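Local atomic coordinates of substrate-binding protein (Synechococcus sp., PDB entry 6WPN), a protein that probably binds a sugar or oligosaccharide in the periplasm as the solute-binding component of a transport system in a marine cyanobacterium. Residues Ser193-Leu196 with Leu197-Phe200; Glu266-Arg269 with Ser270-Asn274; Gln363-Asp366 with Ala367-Ser371. All blocks are in the same frame, centred on the assembly; numbering follows the deposited sequence. Where two conformers were deposited one is given.

How the interactions relate
Each interaction is local to one helix, and along the chain they come in series: interaction 1 on helix 195-202, interaction 2 on helix 265-274 and interaction 3 on helix 359-374. Interactions 2 and 3 have centres about 13 Å apart and touch directly, through a probable hydrogen bond from Gln272 NE2 to Gln363 OE1 (2.9 Å) and through Ile364 packing on Leu268 and Arg269. Interaction 1 stands apart, its centre about 24 Å from that of interaction 2 and about 23 Å from that of interaction 3, without contact. It is buried, whereas the others are partly buried, so interaction 1 belongs to the interior, while interactions 2 and 3 tie two helices together farther from the chain's centre.

Interaction 1 (Ser193-Leu196 with Leu197-Phe200)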
loop_
_atom_site.group_PDB
_atom_site.type_symbol
_atom_site.label_atom_id
_atom_site.label_comp_id
_atom_site.label_asym_id
_atom_site.label_seq_id
_atom_site.Cartn_x
_atom_site.Cartn_y
_atom_site.Cartn_z
ATOM N N SER A 193 -5.423 7.127 -0.724
ATOM C CA SER A 193 -4.188 6.543 -0.219
ATOM C C SER A 193 -4.084 6.714 1.292
ATOM O O SER A 193 -4.588 7.680 1.870
ATOM C CB SER A 193 -2.980 7.189 -0.890
ATOM O OG SER A 193 -1.779 6.816 -0.236
ATOM N N ALA A 194 -3.433 5.749 1.935
ATOM C CA ALA A 194 -3.199 5.787 3.370
ATOM C C ALA A 194 -1.828 6.353 3.710
ATOM O O ALA A 194 -1.399 6.259 4.865
ATOM C CB ALA A 194 -3.356 4.388 3.971
ATOM N N GLU A 195 -1.131 6.930 2.727
ATOM C CA GLU A 195 0.223 7.417 2.965
ATOM C C GLU A 195 0.242 8.464 4.066
ATOM O O GLU A 195 1.179 8.516 4.868
ATOM C CB GLU A 195 0.821 7.987 1.677
ATOM C CG GLU A 195 2.298 8.344 1.809
ATOM C CD GLU A 195 2.844 9.077 0.599
ATOM O OE1 GLU A 195 2.127 9.154 -0.429
ATOM O OE2 GLU A 195 3.984 9.591 0.686
ATOM N N LEU A 196 -0.790 9.304 4.126
ATOM C CA LEU A 196 -0.847 10.316 5.173
ATOM C C LEU A 196 -0.962 9.669 6.545
ATOM O O LEU A 196 -0.198 9.987 7.461
ATOM C CB LEU A 196 -2.027 11.250 4.920
ATOM C CG LEU A 196 -2.138 12.488 5.801
ATOM C CD1 LEU A 196 -0.986 13.426 5.582
ATOM C CD2 LEU A 196 -3.443 13.167 5.498
ATOM N N LEU A 197 -1.889 8.723 6.692
ATOM C CA LEU A 197 -2.008 7.994 7.949
ATOM C C LEU A 197 -0.723 7.244 8.267
ATOM O O LEU A 197 -0.335 7.132 9.434
ATOM C CB LEU A 197 -3.188 7.028 7.888
ATOM C CG LEU A 197 -3.618 6.441 9.231
ATOM C CD1 LEU A 197 -4.130 7.549 10.141
ATOM C CD2 LEU A 197 -4.675 5.375 9.034
ATOM N N GLU A 198 -0.064 6.701 7.244
ATOM C CA GLU A 198 1.213 6.034 7.470
ATOM C C GLU A 198 2.285 7.018 7.927
ATOM O O GLU A 198 3.144 6.666 8.746
ATOM C CB GLU A 198 1.654 5.298 6.205
ATOM C CG GLU A 198 0.780 4.096 5.853
ATOM C CD GLU A 198 0.922 3.668 4.402
ATOM O OE1 GLU A 198 1.598 4.384 3.636
ATOM O OE2 GLU A 198 0.371 2.609 4.033
ATOM N N SER A 199 2.252 8.257 7.420
ATOM C CA SER A 199 3.216 9.254 7.880
ATOM C C SER A 199 3.022 9.557 9.358
ATOM O O SER A 199 3.997 9.785 10.087
ATOM C CB SER A 199 3.102 10.540 7.067
ATOM O OG SER A 199 1.988 11.304 7.490
ATOM N N PHE A 200 1.765 9.568 9.817
ATOM C CA PHE A 200 1.495 9.716 11.242
ATOM C C PHE A 200 2.224 8.644 12.035
ATOM O O PHE A 200 2.902 8.938 13.027
ATOM C CB PHE A 200 -0.015 9.655 11.509
ATOM C CG PHE A 200 -0.742 10.952 11.243
ATOM C CD1 PHE A 200 -1.012 11.365 9.953
ATOM C CD2 PHE A 200 -1.166 11.749 12.290
ATOM C CE1 PHE A 200 -1.677 12.554 9.707
ATOM C CE2 PHE A 200 -1.832 12.941 12.048
ATOM C CZ PHE A 200 -2.087 13.339 10.752
#
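Glu198 N donates to Ala194 O at 2.8 Å, with an N-H...O angle of 158°, and this opens the i to i+4 bonding of helix 195-202, with Ala194 at the N-cap position. Just ahead of it, Ser193 OG accepts from Glu195 N at 3.0 Å, an ST turn that leads the chain into the helix. The side chain of Glu198 folds back over this first turn: CG is anti to its carbonyl carbon (chi1 -68°) and lies 3.2 Å from Ala194 O, while OE1 comes to 3.4 Å from Glu195 CA. The strongest partner of the carboxylate lies outside the turn: OE1 forms a salt bridge with Arg144. A glutamine in its place would probably leave Arg144 without its charged mate. On another side of the helix, Leu196 and Phe200 lie side by side and point the same way, with Leu196 CG 3.9 Å from Phe200 CE1. Helices 388-403 and 219-233 pack against Leu196, and the ring of Phe225 meets that of Phe200. Leu196 O takes two bonds, from Phe200 N and from Ser199 OG, the hydroxyl arriving at 2.6 Å in the carbonyl plane, on a lone pair.

Interaction 2 (Glu266-Arg269 with Ser270-Asn274); sequences EFLR and SIQTN
Phe267 O is gripped by two donors, Ser270 OG at 2.8 Å and Ile271 N at 3.0 Å. The amide bond is the regular i to i+4 bond of helix 265-274, whereas the hydroxyl comes in at a C=O...OG angle of 118°, well bent and tilted from the carbonyl plane. Ser270 can do this because its OG stands between its own backbone N and carbonyl carbon (chi1 54°), which turns it back toward the preceding turn. The same hydroxyl comes obliquely to the Phe267 ring.

Over one face of that ring lies Ile271. Ile271 CG1 is 3.9 Å from the centroid of the Phe267 ring and 29° off the normal, which meets the definition of a CH-pi contact, and the two side chains cross at about a right angle. Ile250 and Gln254 of helix 246-254 also touch the Phe267 side chain.

Farther round the helix, Arg269 was deposited in two conformers. In one of them it bends at chi2 and chi3 and crosses over to Gln272, where the bond from Arg269 NH1 to Gln272 OE1 is weak, at 3.3 Å, and doubtful for resting on that one conformer. The other end of the amide, Gln272 NE2, donates outside the segment, to Ala360 O as well as to Gln363, and so joins this helix to helix 359-374.

In the last turn, Thr273 OG1 donates to Ser270 O at 2.9 Å, and Asn274 N reaches that oxygen from the same face of its plane. Two carbonyls of one short helix thus each accept a hydroxyl as well as an amide. The chemistry implies that Ser270 and Thr273 each spend their hydroxyl proton on a carbonyl of their own helix, while Phe267, Leu268, Ile271 and Gln272 meet neighbouring helices.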
loop_
_atom_site.group_PDB
_atom_site.type_symbol
_atom_site.label_atom_id
_atom_site.label_comp_id
_atom_site.label_asym_id
_atom_site.label_seq_id
_atom_site.Cartn_x
_atom_site.Cartn_y
_atom_site.Cartn_z
ATOM N N GLU A 266 7.051 -0.485 -10.741
ATOM C CA GLU A 266 6.188 -0.788 -11.879
ATOM C C GLU A 266 5.681 0.485 -12.535
ATOM O O GLU A 266 5.590 0.567 -13.769
ATOM C CB GLU A 266 5.009 -1.645 -11.432
ATOM C CG GLU A 266 3.950 -1.910 -12.498
ATOM C CD GLU A 266 4.401 -2.882 -13.585
ATOM O OE1 GLU A 266 5.569 -3.327 -13.553
ATOM O OE2 GLU A 266 3.585 -3.213 -14.476
ATOM N N PHE A 267 5.350 1.492 -11.734
ATOM C CA PHE A 267 4.917 2.742 -12.322
ATOM C C PHE A 267 6.049 3.460 -13.042
ATOM O O PHE A 267 5.789 4.278 -13.931
ATOM C CB PHE A 267 4.318 3.646 -11.253
ATOM C CG PHE A 267 3.817 4.927 -11.798
ATOM C CD1 PHE A 267 2.796 4.931 -12.730
ATOM C CD2 PHE A 267 4.381 6.128 -11.415
ATOM C CE1 PHE A 267 2.333 6.109 -13.260
ATOM C CE2 PHE A 267 3.915 7.315 -11.938
ATOM C CZ PHE A 267 2.901 7.304 -12.868
ATOM N N LEU A 268 7.301 3.154 -12.694
ATOM C CA LEU A 268 8.426 3.777 -13.378
ATOM C C LEU A 268 8.466 3.402 -14.855
ATOM O O LEU A 268 8.871 4.221 -15.688
ATOM C CB LEU A 268 9.733 3.406 -12.675
ATOM C CG LEU A 268 11.024 4.115 -13.093
ATOM C CD1 LEU A 268 10.821 5.617 -13.257
ATOM C CD2 LEU A 268 12.113 3.828 -12.072
ATOM N N ARG A 269 8.043 2.184 -15.209
ATOM C CA ARG A 269 8.065 1.788 -16.615
ATOM C C ARG A 269 7.018 2.549 -17.422
ATOM O O ARG A 269 7.253 2.887 -18.588
ATOM C CB ARG A 269 7.858 0.278 -16.754
ATOM C CG ARG A 269 7.914 -0.233 -18.199
ATOM C CD ARG A 269 9.348 -0.313 -18.746
ATOM N NE ARG A 269 10.037 -1.539 -18.338
ATOM C CZ ARG A 269 11.295 -1.840 -18.650
ATOM N NH1 ARG A 269 12.026 -1.002 -19.375
ATOM N NH2 ARG A 269 11.829 -2.980 -18.230
ATOM N N SER A 270 5.857 2.833 -16.825
ATOM C CA SER A 270 4.859 3.625 -17.534
ATOM C C SER A 270 5.281 5.085 -17.633
ATOM O O SER A 270 4.937 5.761 -18.608
ATOM C CB SER A 270 3.491 3.495 -16.862
ATOM O OG SER A 270 3.567 3.817 -15.490
ATOM N N ILE A 271 6.037 5.584 -16.652
ATOM C CA ILE A 271 6.642 6.906 -16.787
ATOM C C ILE A 271 7.609 6.917 -17.961
ATOM O O ILE A 271 7.665 7.882 -18.733
ATOM C CB ILE A 271 7.350 7.314 -15.482
ATOM C CG1 ILE A 271 6.345 7.508 -14.353
ATOM C CG2 ILE A 271 8.173 8.582 -15.683
ATOM C CD1 ILE A 271 7.008 7.884 -13.039
ATOM N N GLN A 272 8.404 5.850 -18.099
ATOM C CA GLN A 272 9.357 5.773 -19.200
ATOM C C GLN A 272 8.651 5.884 -20.540
ATOM O O GLN A 272 9.126 6.581 -21.443
ATOM C CB GLN A 272 10.152 4.469 -19.127
ATOM C CG GLN A 272 11.183 4.425 -18.017
ATOM C CD GLN A 272 11.900 3.090 -17.935
ATOM O OE1 GLN A 272 11.615 2.168 -18.698
ATOM N NE2 GLN A 272 12.852 2.989 -17.020
ATOM N N THR A 273 7.506 5.217 -20.684
ATOM C CA THR A 273 6.783 5.243 -21.950
ATOM C C THR A 273 5.971 6.523 -22.111
ATOM O O THR A 273 5.944 7.109 -23.197
ATOM C CB THR A 273 5.870 4.021 -22.058
ATOM O OG1 THR A 273 4.938 4.021 -20.969
ATOM C CG2 THR A 273 6.683 2.739 -22.008
ATOM N N ASN A 274 5.323 6.984 -21.039
ATOM C CA ASN A 274 4.424 8.127 -21.153
ATOM C C ASN A 274 5.155 9.463 -21.106
ATOM O O ASN A 274 4.700 10.431 -21.721
ATOM C CB ASN A 274 3.370 8.077 -20.043
ATOM C CG ASN A 274 2.359 6.963 -20.247
ATOM O OD1 ASN A 274 2.183 6.456 -21.356
ATOM N ND2 ASN A 274 1.695 6.567 -19.168
#

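Interaction 3 (Gln363-Asp366 with Ala367-Ser371); sequences QIRD and ARLLS
Ala367 begins the second segment by donating from its N to Gln363 O at 3.0 Å, while its CB lies 3.7 Å from the same oxygen. Its methyl also touches Leu145 of strand 137-149, which places this side of the helix against the sheet.

Arg368 follows with the straightest of the four bonds that join the segments, Arg368 N to Ile364 O, at an N-H...O angle of 169°. Its CG is anti to the carbonyl carbon (chi1 -65°), which carries the aliphatic part of the chain back along the previous turn: CG is 3.3 Å from Ile364 O, and CD approaches Ile364 CG2 to 4.1 Å. Beyond CD the chain bends at chi3, and the side chain also touches Ile347 and Leu351 of helix 341-352.

Leu369 N bonds to Arg365 O at 2.9 Å. Leu369 CD2 lies 4.2 Å from Arg365 NE, an oblique and loose approach to the guanidinium, whose NE has a weak bond to Leu351 O. Next comes Leu370, with its N bonded to Asp366 O at 3.1 Å and its side chain, like that of Ala367, touching Leu145.

Ser371 N continues the pattern by bonding to Ala367 O, and its hydroxyl donates to Val143 O of strand 137-149. Consecutive i to i+4 bonds, with one side against a strand and others against helices 341-352 and 265-274, are typical of an alpha-helix layered on the sheet of an alpha/beta domain.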
loop_
_atom_site.group_PDB
_atom_site.type_symbol
_atom_site.label_atom_id
_atom_site.label_comp_id
_atom_site.label_asym_id
_atom_site.label_seq_id
_atom_site.Cartn_x
_atom_site.Cartn_y
_atom_site.Cartn_z
ATOM N N GLN A 363 17.488 1.607 -15.162
ATOM C CA GLN A 363 16.683 2.359 -14.206
ATOM C C GLN A 363 15.661 1.463 -13.515
ATOM O O GLN A 363 15.494 1.527 -12.291
ATOM C CB GLN A 363 15.989 3.519 -14.920
ATOM C CG GLN A 363 15.252 4.474 -14.003
ATOM C CD GLN A 363 14.611 5.609 -14.772
ATOM O OE1 GLN A 363 13.917 5.385 -15.763
ATOM N NE2 GLN A 363 14.861 6.838 -14.336
ATOM N N ILE A 364 14.967 0.616 -14.286
ATOM C CA ILE A 364 13.966 -0.280 -13.706
ATOM C C ILE A 364 14.629 -1.276 -12.767
ATOM O O ILE A 364 14.086 -1.623 -11.711
ATOM C CB ILE A 364 13.179 -1.002 -14.818
ATOM C CG1 ILE A 364 12.347 -0.008 -15.629
ATOM C CG2 ILE A 364 12.302 -2.099 -14.232
ATOM C CD1 ILE A 364 11.476 0.888 -14.786
ATOM N N ARG A 365 15.816 -1.750 -13.140
ATOM C CA ARG A 365 16.554 -2.660 -12.279
ATOM C C ARG A 365 16.977 -1.965 -10.988
ATOM O O ARG A 365 16.888 -2.555 -9.905
ATOM C CB ARG A 365 17.758 -3.213 -13.048
ATOM C CG ARG A 365 18.574 -4.269 -12.331
ATOM C CD ARG A 365 19.736 -3.646 -11.597
ATOM N NE ARG A 365 20.687 -4.653 -11.143
ATOM C CZ ARG A 365 21.909 -4.800 -11.641
ATOM N NH1 ARG A 365 22.327 -3.996 -12.614
ATOM N NH2 ARG A 365 22.715 -5.742 -11.161
ATOM N N ASP A 366 17.422 -0.704 -11.085
ATOM C CA ASP A 366 17.797 0.055 -9.894
ATOM C C ASP A 366 16.622 0.207 -8.937
ATOM O O ASP A 366 16.793 0.133 -7.713
ATOM C CB ASP A 366 18.326 1.440 -10.274
ATOM C CG ASP A 366 19.602 1.388 -11.094
ATOM O OD1 ASP A 366 20.325 0.365 -11.030
ATOM O OD2 ASP A 366 19.888 2.387 -11.796
ATOM N N ALA A 367 15.424 0.443 -9.472
ATOM C CA ALA A 367 14.264 0.628 -8.611
ATOM C C ALA A 367 13.862 -0.680 -7.944
ATOM O O ALA A 367 13.623 -0.719 -6.732
ATOM C CB ALA A 367 13.106 1.211 -9.418
ATOM N N ARG A 368 13.803 -1.771 -8.714
ATOM C CA ARG A 368 13.411 -3.054 -8.132
ATOM C C ARG A 368 14.411 -3.509 -7.075
ATOM O O ARG A 368 14.026 -4.077 -6.047
ATOM C CB ARG A 368 13.279 -4.120 -9.220
ATOM C CG ARG A 368 12.176 -3.885 -10.234
ATOM C CD ARG A 368 12.202 -4.971 -11.290
ATOM N NE ARG A 368 11.954 -6.279 -10.691
ATOM C CZ ARG A 368 12.238 -7.439 -11.270
ATOM N NH1 ARG A 368 12.796 -7.467 -12.475
ATOM N NH2 ARG A 368 11.975 -8.573 -10.635
ATOM N N LEU A 369 15.699 -3.255 -7.307
ATOM C CA LEU A 369 16.719 -3.659 -6.347
ATOM C C LEU A 369 16.629 -2.837 -5.071
ATOM O O LEU A 369 16.845 -3.360 -3.971
ATOM C CB LEU A 369 18.105 -3.521 -6.972
ATOM C CG LEU A 369 19.257 -4.176 -6.217
ATOM C CD1 LEU A 369 18.970 -5.650 -6.023
ATOM C CD2 LEU A 369 20.551 -3.971 -6.979
ATOM N N LEU A 370 16.323 -1.545 -5.195
ATOM C CA LEU A 370 16.164 -0.718 -4.007
ATOM C C LEU A 370 14.946 -1.150 -3.193
ATOM O O LEU A 370 14.993 -1.162 -1.958
ATOM C CB LEU A 370 16.069 0.751 -4.417
ATOM C CG LEU A 370 16.277 1.801 -3.331
ATOM C CD1 LEU A 370 17.460 1.426 -2.464
ATOM C CD2 LEU A 370 16.512 3.157 -3.984
ATOM N N SER A 371 13.855 -1.529 -3.865
ATOM C CA SER A 371 12.694 -2.059 -3.150
ATOM C C SER A 371 13.036 -3.345 -2.405
ATOM O O SER A 371 12.634 -3.525 -1.248
ATOM C CB SER A 371 11.532 -2.301 -4.114
ATOM O OG SER A 371 10.973 -1.082 -4.566
#